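Local coordinates for cystathionine beta-lyase family protein, YNBB B.subtilis ortholog (Clostridium acetobutylicum, PDB 3HVY) that probably works as a pyridoxal-phosphate-dependent lyase acting on sulfur-containing amino acids, and is putatively linked to aluminium resistance, at residues D[62-67]-D[72-77]; D[106-111]-D[255-260]; D[18-23]-D[417-422]; D[309-314]-D[335-340]; D[153-158]-D[165-170]. One frame throughout, in Å; residues are numbered along the deposited sequence.

Contact 1: residues D[62-67]-D[72-77]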
# COMPACT_ATOMS: atom_id res chain seq x y z
N HIS D 62 -0.18 6.00 -15.59
CA HIS D 62 1.02 6.46 -14.87
C HIS D 62 0.94 6.18 -13.39
O HIS D 62 1.95 6.36 -12.67
CB HIS D 62 1.24 7.95 -15.12
CG HIS D 62 1.65 8.23 -16.52
ND1 HIS D 62 0.74 8.56 -17.52
CD2 HIS D 62 2.85 8.12 -17.13
CE1 HIS D 62 1.38 8.70 -18.66
NE2 HIS D 62 2.65 8.42 -18.46
N PHE D 63 -0.24 5.75 -12.91
CA PHE D 63 -0.40 5.43 -11.46
C PHE D 63 -0.06 3.93 -11.27
O PHE D 63 -0.90 3.07 -11.00
CB PHE D 63 -1.78 5.82 -10.90
CG PHE D 63 -2.20 7.26 -11.22
CD1 PHE D 63 -1.25 8.28 -11.29
CD2 PHE D 63 -3.53 7.59 -11.38
CE1 PHE D 63 -1.61 9.57 -11.58
CE2 PHE D 63 -3.90 8.92 -11.68
CZ PHE D 63 -2.90 9.89 -11.76
N THR D 64 1.23 3.69 -11.44
CA THR D 64 1.82 2.38 -11.43
C THR D 64 1.95 1.81 -9.99
O THR D 64 1.81 2.52 -8.96
CB THR D 64 3.23 2.40 -12.12
OG1 THR D 64 4.10 3.29 -11.41
CG2 THR D 64 3.12 2.82 -13.57
N ASN D 65 2.18 0.50 -10.01
CA ASN D 65 2.32 -0.34 -8.87
C ASN D 65 3.50 -1.31 -9.16
O ASN D 65 3.34 -2.54 -9.19
CB ASN D 65 1.03 -1.10 -8.74
CG ASN D 65 0.95 -1.84 -7.46
OD1 ASN D 65 1.49 -1.36 -6.47
ND2 ASN D 65 0.28 -3.02 -7.46
N SER D 66 4.68 -0.75 -9.44
CA SER D 66 5.82 -1.59 -9.84
C SER D 66 6.34 -2.42 -8.68
O SER D 66 6.16 -2.05 -7.52
CB SER D 66 6.96 -0.76 -10.42
OG SER D 66 7.31 0.30 -9.53
N SER D 67 7.00 -3.54 -9.03
CA SER D 67 7.64 -4.45 -8.09
C SER D 67 9.03 -4.78 -8.54
O SER D 67 9.46 -4.45 -9.68
CB SER D 67 6.84 -5.75 -7.95
OG SER D 67 6.91 -6.53 -9.14
N ASN D 72 11.25 -0.27 -16.41
CA ASN D 72 10.19 0.42 -17.17
C ASN D 72 8.94 0.85 -16.42
O ASN D 72 7.80 0.73 -16.93
CB ASN D 72 9.78 -0.35 -18.42
CG ASN D 72 8.92 0.50 -19.37
OD1 ASN D 72 9.15 1.72 -19.53
ND2 ASN D 72 7.90 -0.13 -19.98
N ASP D 73 9.13 1.40 -15.22
CA ASP D 73 8.00 1.97 -14.46
C ASP D 73 7.66 3.31 -15.14
O ASP D 73 8.35 4.30 -14.95
CB ASP D 73 8.45 2.13 -13.00
CG ASP D 73 7.37 2.73 -12.10
OD1 ASP D 73 6.42 3.36 -12.62
OD2 ASP D 73 7.56 2.67 -10.84
N ILE D 74 6.62 3.33 -15.97
CA ILE D 74 6.30 4.52 -16.76
C ILE D 74 5.83 5.68 -15.89
O ILE D 74 6.08 6.83 -16.25
CB ILE D 74 5.28 4.24 -17.93
CG1 ILE D 74 3.84 4.04 -17.40
CG2 ILE D 74 5.77 3.06 -18.76
CD1 ILE D 74 2.81 3.92 -18.46
N GLY D 75 5.19 5.38 -14.76
CA GLY D 75 4.82 6.41 -13.80
C GLY D 75 6.01 7.17 -13.24
O GLY D 75 6.06 8.40 -13.26
N ARG D 76 6.98 6.42 -12.77
CA ARG D 76 8.19 6.94 -12.24
C ARG D 76 8.93 7.79 -13.27
O ARG D 76 9.34 8.91 -12.98
CB ARG D 76 9.06 5.75 -11.86
CG ARG D 76 10.40 6.09 -11.27
CD ARG D 76 11.30 4.87 -11.24
NE ARG D 76 11.62 4.43 -12.58
CZ ARG D 76 12.09 3.23 -12.93
NH1 ARG D 76 12.40 2.34 -12.03
NH2 ARG D 76 12.26 2.94 -14.20
N ASP D 77 9.11 7.24 -14.46
CA ASP D 77 9.87 7.92 -15.52
C ASP D 77 9.17 9.16 -16.03
O ASP D 77 9.81 10.14 -16.35
CB ASP D 77 10.18 6.94 -16.65
CG ASP D 77 11.11 5.82 -16.19
OD1 ASP D 77 11.85 5.98 -15.17
OD2 ASP D 77 11.07 4.77 -16.84
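The imidazole of H62 turns its edge, close to the ring plane, to I74 O, while the carboxylate of D73 receives T64 and S66, one on each oxygen. The guanidinium of R76 has D73 CB over the centre of one face and the carboxylate of D77 at its edge. D73 is the N-cap of helix 74-87, and the preceding loop closes on this cap. T64 OG1 donates to D73 OD1 over 2.6 Å, meeting it on the syn side, 33° out of the carboxylate plane. From the opposite face of that plane R76 N completes the capping bond to the same oxygen, almost straight at 173°. S66 OG donates to D73 OD2 over 2.7 Å from well above the plane. Two loop hydroxyls and one helix amide therefore fix the rotation of the carboxylate. The torsion that sets T64 OG1 between its backbone N and carbonyl carbon (chi1 61°) also places T64 CG2 beside that N, 3.5 Å from G75 N. R76 grips D77 side-on through NE and NH2, both directed to OD1.

T283 joins the cap directly, its hydroxyl hydrogen-bonded to D73 OD2 and its amide to S66 OG. H62 ND1 is held by S59 N, and N65 O in the same loop bonds R288 of the second subunit, placing the cap next to a subunit interface. Where the backbones come closest, G75 has no side chain, and its CA sits 3.1 Å from H62 O in a CA-H...O contact.

Contact 2: residues D[106-111]-D[255-260]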
# COMPACT_ATOMS: atom_id res chain seq x y z
N GLY D 106 22.98 15.31 -0.29
CA GLY D 106 24.20 14.51 -0.25
C GLY D 106 24.51 13.73 -1.51
O GLY D 106 25.66 13.69 -1.94
N ALA D 107 23.51 13.09 -2.11
CA ALA D 107 23.70 12.31 -3.32
C ALA D 107 24.13 13.24 -4.48
O ALA D 107 24.95 12.87 -5.32
CB ALA D 107 22.41 11.56 -3.67
N ALA D 108 23.55 14.44 -4.54
CA ALA D 108 23.90 15.42 -5.57
C ALA D 108 25.36 15.84 -5.42
O ALA D 108 26.07 15.96 -6.41
CB ALA D 108 22.98 16.62 -5.54
N LEU D 109 25.84 15.99 -4.18
CA LEU D 109 27.22 16.34 -3.92
C LEU D 109 28.18 15.19 -4.19
O LEU D 109 29.09 15.34 -5.01
CB LEU D 109 27.38 16.88 -2.50
CG LEU D 109 26.55 18.15 -2.19
CD1 LEU D 109 26.52 18.43 -0.66
CD2 LEU D 109 27.08 19.31 -3.02
N PHE D 110 27.97 14.04 -3.54
CA PHE D 110 28.84 12.89 -3.73
C PHE D 110 28.96 12.55 -5.19
O PHE D 110 30.04 12.36 -5.70
CB PHE D 110 28.36 11.66 -2.96
CG PHE D 110 28.91 11.57 -1.58
CD1 PHE D 110 30.20 11.11 -1.37
CD2 PHE D 110 28.15 11.93 -0.48
CE1 PHE D 110 30.75 11.03 -0.08
CE2 PHE D 110 28.70 11.87 0.83
CZ PHE D 110 30.00 11.41 1.01
N GLY D 111 27.85 12.50 -5.88
CA GLY D 111 27.90 12.09 -7.27
C GLY D 111 28.74 12.95 -8.19
O GLY D 111 29.32 12.45 -9.18
N GLY D 255 12.54 12.33 -2.16
CA GLY D 255 13.34 13.50 -2.50
C GLY D 255 13.45 13.63 -4.01
O GLY D 255 13.04 12.73 -4.76
N TYR D 256 14.03 14.75 -4.45
CA TYR D 256 14.24 14.99 -5.85
C TYR D 256 15.62 15.62 -6.08
O TYR D 256 16.19 16.26 -5.19
CB TYR D 256 13.12 15.85 -6.44
CG TYR D 256 13.17 17.32 -6.04
CD1 TYR D 256 12.52 17.77 -4.89
CD2 TYR D 256 13.88 18.25 -6.81
CE1 TYR D 256 12.60 19.10 -4.51
CE2 TYR D 256 13.97 19.59 -6.42
CZ TYR D 256 13.31 20.01 -5.28
OH TYR D 256 13.35 21.32 -4.85
N ILE D 257 16.15 15.35 -7.27
CA ILE D 257 17.32 16.00 -7.81
C ILE D 257 16.96 16.42 -9.22
O ILE D 257 16.33 15.68 -9.94
CB ILE D 257 18.54 15.10 -7.84
CG1 ILE D 257 18.90 14.68 -6.43
CG2 ILE D 257 19.75 15.85 -8.59
CD1 ILE D 257 20.09 13.74 -6.31
N ALA D 258 17.30 17.65 -9.60
CA ALA D 258 16.95 18.20 -10.90
C ALA D 258 18.08 19.08 -11.41
O ALA D 258 18.76 19.77 -10.66
CB ALA D 258 15.67 19.01 -10.86
N GLY D 259 18.25 19.06 -12.73
CA GLY D 259 19.32 19.83 -13.36
C GLY D 259 19.78 19.28 -14.70
O GLY D 259 19.03 18.60 -15.42
N LYS D 260 21.02 19.58 -15.04
CA LYS D 260 21.63 19.08 -16.24
C LYS D 260 21.70 17.58 -16.18
O LYS D 260 22.01 17.04 -15.15
CB LYS D 260 23.04 19.71 -16.43
CG LYS D 260 22.89 21.23 -16.59
CD LYS D 260 23.80 21.89 -17.53
CE LYS D 260 23.44 23.39 -17.69
NZ LYS D 260 22.59 23.70 -18.90
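A108 and I257 mark the closest backbone approach, with A108 CA and I257 CA 7.0 Å apart. Residues 106-111 lie on helix 101-111, wound regularly, with F110 N bonded to G106 O at 2.8 Å. Residues 255-259 form an extended strand, so I257 points to the helix while Y256 and A258, before and after it, project to the other side of the sheet. No hydrogen bond joins the two segments, and what passes between them is a single apolar branch.

That branch is the ethyl arm of I257. CG1 stands beside the backbone N (chi1 -61°), and chi2 carries the arm on fully extended, so that CD1 alone arrives at the helix. There the methyl is straddled by two alanines of consecutive positions: it lies 4.1 Å from A107 CB and 4.2 Å from A108 CB. With two small side chains facing it, the methyl reaches the helix backbone, I257 CD1 coming to 3.9 Å from A108 N.

The sheet is the seven-stranded mixed one of the large domain in fold-type I pyridoxal-phosphate enzymes, with 255-259 as its antiparallel member. I257 pairs through its backbone with F93 of edge strand 91-95. Around the methyl contact, I237 of strand 237-241 touches A108 and I257, F216 of strand 214-218 also touches A108, and helix 261-271 closes the site with A267 on I257 and R270 and V271 on A107.

Contact 3: residues D[18-23]-D[417-422]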
# COMPACT_ATOMS: atom_id res chain seq x y z
N GLU D 18 -9.43 38.33 24.38
CA GLU D 18 -9.82 39.44 23.51
C GLU D 18 -8.62 40.21 22.98
O GLU D 18 -8.67 40.68 21.86
CB GLU D 18 -10.72 40.43 24.25
CG GLU D 18 -12.15 39.96 24.55
CD GLU D 18 -13.08 40.02 23.32
OE1 GLU D 18 -12.61 40.32 22.19
OE2 GLU D 18 -14.30 39.79 23.51
N ARG D 19 -7.56 40.35 23.77
CA ARG D 19 -6.39 41.06 23.30
C ARG D 19 -5.83 40.34 22.09
O ARG D 19 -5.47 40.98 21.09
CB ARG D 19 -5.34 41.21 24.40
CG ARG D 19 -4.14 42.12 24.06
N VAL D 20 -5.72 39.01 22.17
CA VAL D 20 -5.22 38.25 21.04
C VAL D 20 -6.16 38.35 19.83
O VAL D 20 -5.71 38.49 18.65
CB VAL D 20 -4.91 36.79 21.44
CG1 VAL D 20 -4.61 35.96 20.17
CG2 VAL D 20 -3.70 36.75 22.36
N LEU D 21 -7.46 38.30 20.08
CA LEU D 21 -8.40 38.47 18.97
C LEU D 21 -8.32 39.86 18.34
O LEU D 21 -8.51 40.02 17.13
CB LEU D 21 -9.83 38.12 19.41
CG LEU D 21 -10.04 36.64 19.75
CD1 LEU D 21 -11.36 36.43 20.43
CD2 LEU D 21 -9.91 35.76 18.52
N GLU D 22 -8.02 40.88 19.13
CA GLU D 22 -7.86 42.20 18.53
C GLU D 22 -6.60 42.21 17.63
O GLU D 22 -6.61 42.80 16.58
CB GLU D 22 -7.79 43.32 19.58
N LEU D 23 -5.51 41.58 18.07
CA LEU D 23 -4.28 41.53 17.27
C LEU D 23 -4.54 40.78 15.95
O LEU D 23 -4.04 41.17 14.88
CB LEU D 23 -3.16 40.87 18.07
CG LEU D 23 -2.64 41.70 19.23
CD1 LEU D 23 -1.58 40.97 20.03
CD2 LEU D 23 -2.11 43.04 18.72
N GLY D 417 -3.23 27.97 14.87
CA GLY D 417 -2.07 27.55 15.64
C GLY D 417 -1.34 28.73 16.24
O GLY D 417 -0.98 28.69 17.42
N VAL D 418 -1.14 29.79 15.45
CA VAL D 418 -0.46 30.97 15.99
C VAL D 418 -1.27 31.63 17.11
O VAL D 418 -0.69 32.06 18.11
CB VAL D 418 -0.08 31.95 14.86
CG1 VAL D 418 0.49 33.30 15.43
CG2 VAL D 418 0.88 31.23 13.93
N LEU D 419 -2.59 31.70 16.95
CA LEU D 419 -3.43 32.29 17.96
C LEU D 419 -3.35 31.46 19.24
O LEU D 419 -3.22 32.03 20.33
CB LEU D 419 -4.88 32.42 17.51
CG LEU D 419 -5.18 33.22 16.25
CD1 LEU D 419 -6.71 33.30 16.03
CD2 LEU D 419 -4.52 34.63 16.29
N ILE D 420 -3.41 30.14 19.09
CA ILE D 420 -3.31 29.28 20.25
C ILE D 420 -1.96 29.47 20.91
O ILE D 420 -1.87 29.72 22.10
CB ILE D 420 -3.54 27.80 19.90
CG1 ILE D 420 -5.00 27.59 19.55
CG2 ILE D 420 -3.15 26.89 21.06
CD1 ILE D 420 -5.27 26.32 18.72
N ALA D 421 -0.90 29.41 20.13
CA ALA D 421 0.43 29.62 20.68
C ALA D 421 0.60 31.02 21.33
O ALA D 421 1.14 31.14 22.44
CB ALA D 421 1.47 29.38 19.59
N LEU D 422 0.17 32.07 20.63
CA LEU D 422 0.32 33.44 21.15
C LEU D 422 -0.45 33.66 22.46
O LEU D 422 -0.00 34.41 23.33
CB LEU D 422 -0.14 34.44 20.08
CG LEU D 422 -0.06 35.94 20.44
CD1 LEU D 422 1.32 36.37 20.99
CD2 LEU D 422 -0.49 36.83 19.21
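V20 carries the apolar contacts, one methyl for each of two leucines on the last helix of the chain. Its CG1, anti to the backbone N at chi1 170°, packs on L419 CD2 at 4.1 Å, the two side chains crossing at a slant. CG2 stands beside the backbone N and meets L422 CG at 4.2 Å. Here the side chains run past each other in opposite directions, so the methyl lies against the flank of the leucine, at its branch point. One turn further along helix 18-55, L23 adds a looser touch, its CD1 reaching L422 CD2 at 4.4 Å. V20 therefore sits against two successive turns of the other helix, and L422 is shared by V20 and L23.

Backbone polarity is dealt with inside each helix. L422 N bonds V418 O at 2.7 Å and E22 N bonds E18 O at 2.8 Å, and no hydrogen bond crosses between the segments. The two axes stay 10.3 Å apart at closest approach and run more nearly antiparallel than parallel, at 142°.

Charged groups stand off the interface: E18 bridges to K7 of helix 4-14. The apolar patch is extended by I426, which touches both V20 and L23, and by I314 of helix 287-317, which touches L23 and L419. The contact thus brings the N-terminal part of the chain against the C-terminal helix, within the smaller domain of the fold. With aliphatic carbons making the close side-chain contacts and all four side chains buried, cohesion here is best put down to hydrophobic burial and dispersion, with no directional bond between the segments.

Contact 4: residues D[309-314]-D[335-340]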
# COMPACT_ATOMS: atom_id res chain seq x y z
N VAL D 309 3.61 34.77 6.91
CA VAL D 309 3.40 36.22 6.79
C VAL D 309 2.45 36.73 7.84
O VAL D 309 2.68 37.76 8.43
CB VAL D 309 2.95 36.58 5.32
CG1 VAL D 309 2.42 38.02 5.22
CG2 VAL D 309 4.11 36.32 4.28
N PHE D 310 1.34 36.01 8.05
CA PHE D 310 0.40 36.35 9.13
C PHE D 310 1.10 36.20 10.50
O PHE D 310 1.00 37.05 11.38
CB PHE D 310 -0.82 35.43 9.08
CG PHE D 310 -1.73 35.55 10.28
CD1 PHE D 310 -2.56 36.65 10.44
CD2 PHE D 310 -1.71 34.60 11.29
CE1 PHE D 310 -3.39 36.76 11.55
CE2 PHE D 310 -2.49 34.73 12.42
CZ PHE D 310 -3.35 35.80 12.55
N CYS D 311 1.84 35.13 10.67
CA CYS D 311 2.59 34.97 11.93
C CYS D 311 3.55 36.17 12.18
O CYS D 311 3.60 36.74 13.28
CB CYS D 311 3.37 33.66 11.90
SG CYS D 311 4.38 33.38 13.38
N ALA D 312 4.37 36.50 11.18
CA ALA D 312 5.25 37.66 11.19
C ALA D 312 4.53 38.93 11.68
O ALA D 312 5.04 39.63 12.53
CB ALA D 312 5.84 37.92 9.73
N ARG D 313 3.37 39.25 11.08
CA ARG D 313 2.67 40.47 11.46
C ARG D 313 2.08 40.40 12.85
O ARG D 313 2.29 41.33 13.64
CB ARG D 313 1.58 40.88 10.48
CG ARG D 313 0.99 42.24 10.80
CD ARG D 313 2.06 43.31 10.97
NE ARG D 313 1.49 44.68 10.90
CZ ARG D 313 2.17 45.82 11.08
NH1 ARG D 313 3.49 45.83 11.37
NH2 ARG D 313 1.51 46.97 11.04
N ILE D 314 1.37 39.32 13.18
CA ILE D 314 0.75 39.25 14.49
C ILE D 314 1.79 39.21 15.63
O ILE D 314 1.60 39.86 16.65
CB ILE D 314 -0.31 38.14 14.61
CG1 ILE D 314 -1.27 38.48 15.78
CG2 ILE D 314 0.34 36.72 14.77
CD1 ILE D 314 -2.44 37.41 15.96
N GLN D 335 9.43 31.13 9.07
CA GLN D 335 9.25 32.36 9.79
C GLN D 335 9.99 32.22 11.09
O GLN D 335 9.76 31.26 11.82
CB GLN D 335 7.79 32.62 10.16
CG GLN D 335 7.54 33.98 10.81
CD GLN D 335 8.05 35.13 9.95
OE1 GLN D 335 7.70 35.21 8.78
NE2 GLN D 335 8.85 36.04 10.53
N ALA D 336 10.82 33.21 11.40
CA ALA D 336 11.58 33.28 12.67
C ALA D 336 10.99 34.36 13.58
O ALA D 336 10.50 35.39 13.10
CB ALA D 336 13.11 33.53 12.39
N ILE D 337 11.03 34.12 14.89
CA ILE D 337 10.48 35.02 15.87
C ILE D 337 11.53 35.10 17.02
O ILE D 337 11.92 34.07 17.55
CB ILE D 337 9.18 34.46 16.48
CG1 ILE D 337 8.15 34.03 15.39
CG2 ILE D 337 8.57 35.48 17.51
CD1 ILE D 337 6.98 33.21 15.95
N LYS D 338 12.01 36.30 17.34
CA LYS D 338 12.99 36.47 18.44
C LYS D 338 12.22 36.67 19.75
O LYS D 338 11.75 37.75 20.05
CB LYS D 338 13.91 37.63 18.14
CG LYS D 338 15.07 37.80 19.10
CD LYS D 338 16.00 38.95 18.72
CE LYS D 338 16.71 38.70 17.37
NZ LYS D 338 17.80 39.68 17.05
N PHE D 339 12.08 35.61 20.53
CA PHE D 339 11.31 35.70 21.77
C PHE D 339 12.06 36.46 22.87
O PHE D 339 11.43 37.09 23.71
CB PHE D 339 10.87 34.30 22.23
CG PHE D 339 9.85 33.67 21.33
CD1 PHE D 339 8.51 33.98 21.47
CD2 PHE D 339 10.24 32.82 20.32
CE1 PHE D 339 7.58 33.43 20.65
CE2 PHE D 339 9.32 32.25 19.49
CZ PHE D 339 7.98 32.55 19.66
N ASN D 340 13.40 36.41 22.84
CA ASN D 340 14.28 37.08 23.82
C ASN D 340 14.03 36.57 25.23
O ASN D 340 14.26 37.30 26.21
CB ASN D 340 14.12 38.61 23.81
CG ASN D 340 14.97 39.28 22.77
OD1 ASN D 340 16.15 38.94 22.59
ND2 ASN D 340 14.39 40.27 22.07
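C311 SG stands anti to its own backbone N (chi1 178°), directed at the sheet, where Q335 and I337 meet it. Q335 also starts out anti to its N but bends at chi2 (56°), folding its amide back over A312. This is a helix packed on the antiparallel sheet of the C-terminal domain: helix segment 309-314 and strand 335-338 run almost in parallel, at 17°, with axes 8.5 Å apart.

The sulfur rests on the tip of one branch, C311 SG to I337 CD1 at 3.7 Å, and brushes the methylene of the glutamine, Q335 CG, at 4.1 Å. A312 leads with its methyl. Its CB lies 3.4 Å from Q335 OE1 and 3.6 Å from both Q335 CD and Q335 NE2, the methyl sitting above one face of the amide, displaced beyond CD toward its oxygen and nitrogen.

The buried amide has polar partners elsewhere: R330 bonds OE1, and P324 O takes a hydrogen bond from NE2. L405 of strand 402-406 and V418 of helix 411-422 also touch C311, placing the sulfur among apolar groups. A further bond pins the amide to its own strand, Q335 NE2 donating to A336 O at 3.1 Å.

Contact 5: residues D[153-158]-D[165-170]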
# COMPACT_ATOMS: atom_id res chain seq x y z
N LYS D 153 35.89 24.23 1.08
CA LYS D 153 36.09 25.62 1.46
C LYS D 153 34.73 26.19 1.76
O LYS D 153 33.75 25.81 1.13
CB LYS D 153 36.74 26.47 0.36
CG LYS D 153 38.16 26.13 0.10
CD LYS D 153 38.79 26.88 -1.10
CE LYS D 153 40.33 26.79 -1.02
NZ LYS D 153 41.09 27.38 -2.17
N MSE D 154 34.71 27.16 2.67
CA MSE D 154 33.49 27.83 3.01
C MSE D 154 33.70 29.34 3.09
O MSE D 154 34.66 29.82 3.69
CB MSE D 154 32.98 27.23 4.30
CG MSE D 154 31.63 27.75 4.63
SE MSE D 154 31.81 28.77 6.21
CE MSE D 154 31.56 27.05 7.04
N VAL D 155 32.83 30.09 2.43
CA VAL D 155 32.97 31.55 2.36
C VAL D 155 31.90 32.12 3.30
O VAL D 155 30.70 31.94 3.09
CB VAL D 155 32.82 32.14 0.92
CG1 VAL D 155 33.08 33.68 0.88
CG2 VAL D 155 33.76 31.42 -0.12
N ASP D 156 32.37 32.77 4.36
CA ASP D 156 31.47 33.42 5.30
C ASP D 156 30.75 34.57 4.64
O ASP D 156 31.26 35.23 3.70
CB ASP D 156 32.24 33.96 6.50
CG ASP D 156 32.48 32.90 7.52
OD1 ASP D 156 31.49 32.26 7.94
OD2 ASP D 156 33.66 32.72 7.87
N LEU D 157 29.57 34.84 5.14
CA LEU D 157 28.86 36.03 4.70
C LEU D 157 29.68 37.25 5.12
O LEU D 157 30.47 37.19 6.05
CB LEU D 157 27.48 36.08 5.31
CG LEU D 157 26.50 34.98 4.88
CD1 LEU D 157 25.23 35.03 5.76
CD2 LEU D 157 26.12 35.05 3.39
N LYS D 158 29.55 38.33 4.36
CA LYS D 158 30.21 39.58 4.69
C LYS D 158 29.08 40.60 4.73
O LYS D 158 28.32 40.73 3.77
CB LYS D 158 31.24 39.93 3.61
CG LYS D 158 32.11 41.14 3.94
CD LYS D 158 32.63 41.77 2.68
CE LYS D 158 33.55 42.94 2.98
NZ LYS D 158 33.81 43.72 1.73
N ASN D 165 32.87 38.83 -3.93
CA ASN D 165 34.24 39.08 -4.30
C ASN D 165 35.22 38.02 -3.83
O ASN D 165 36.16 37.71 -4.54
CB ASN D 165 34.71 40.46 -3.83
CG ASN D 165 34.10 41.61 -4.66
OD1 ASN D 165 33.50 41.41 -5.73
ND2 ASN D 165 34.26 42.83 -4.16
N THR D 166 35.04 37.47 -2.64
CA THR D 166 35.90 36.38 -2.19
C THR D 166 35.64 35.10 -2.99
O THR D 166 36.58 34.37 -3.35
CB THR D 166 35.68 36.10 -0.70
OG1 THR D 166 36.03 37.29 0.01
CG2 THR D 166 36.55 34.97 -0.23
N VAL D 167 34.39 34.86 -3.35
CA VAL D 167 34.03 33.72 -4.19
C VAL D 167 34.80 33.76 -5.52
O VAL D 167 35.40 32.76 -5.95
CB VAL D 167 32.54 33.70 -4.51
CG1 VAL D 167 32.22 32.55 -5.53
CG2 VAL D 167 31.71 33.52 -3.24
N LYS D 168 34.83 34.94 -6.12
CA LYS D 168 35.55 35.16 -7.38
C LYS D 168 37.03 35.00 -7.23
O LYS D 168 37.67 34.37 -8.09
CB LYS D 168 35.20 36.55 -7.94
CG LYS D 168 33.81 36.52 -8.53
CD LYS D 168 33.29 37.90 -8.83
CE LYS D 168 33.56 38.35 -10.24
NZ LYS D 168 32.75 39.57 -10.53
N GLU D 169 37.58 35.56 -6.16
CA GLU D 169 39.01 35.37 -5.83
C GLU D 169 39.38 33.88 -5.67
O GLU D 169 40.39 33.40 -6.13
CB GLU D 169 39.35 36.12 -4.53
CG GLU D 169 39.41 37.66 -4.59
CD GLU D 169 39.62 38.29 -3.20
N GLU D 170 38.51 33.12 -5.01
CA GLU D 170 38.72 31.68 -4.88
C GLU D 170 38.66 30.99 -6.23
O GLU D 170 39.49 30.14 -6.54
CB GLU D 170 37.67 31.08 -3.94
CG GLU D 170 37.91 31.45 -2.51
CD GLU D 170 39.16 30.77 -1.93
OE1 GLU D 170 39.80 29.94 -2.61
OE2 GLU D 170 39.48 31.04 -0.76
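K153 and E170 reach for each other from opposite directions, one off the strand and the other off the helix. The lysine is extended beyond CG, whereas the glutamate bends at chi2 (-70°) to present its carboxylate. K153 NZ donates to E170 OE1 over 2.9 Å in a salt bridge, coming in on the syn side, 26° out of the carboxylate plane. The lysine chain also lies close to this oxygen, with K153 CD 3.6 Å from E170 OE1. D174, just past the helix, gives the ammonium a second salt bridge, so two carboxylates would offset its charge.

Strand 151-154, helix 164-173 and strand 177-183 make a beta-alpha-beta crossover that passes strand 118-121 lying between the two parallel strands. V155, just beyond the first strand, fills the corner under the helix with both its methyls. Its CG1 slides past T166, the side chains running in opposite senses, and comes 3.9 Å from T166 CG2. The other methyl, V155 CG2, faces V167 CG2 at 4.3 Å. M120 of strand 118-121 touches V155, V167 and E170 from the sheet side, while the hydroxyl of T166 bonds D163 OD2 at the start of the helix.

In the fold
Contacts 3 and 4 form one continuous packing region in the smaller domain. I314 joins them, with I314 CG2 3.5 Å from V418 CG1 and I314 CD1 3.8 Å from L422 CD2. Contacts 2 and 5 share the large seven-stranded sheet, 2 near one side and 5 at the opposite edge strand, their centres 23 Å apart. Contact 2 is linked to the active site through its strand, which follows the cofactor-bearing K244 in the chain. Contact 1 lies near the subunit interfaces, at the start of the helix that leads to the sodium ligands N85 and N88; its centre is about 21 Å from that of contact 2 and 47 Å from that of contact 3.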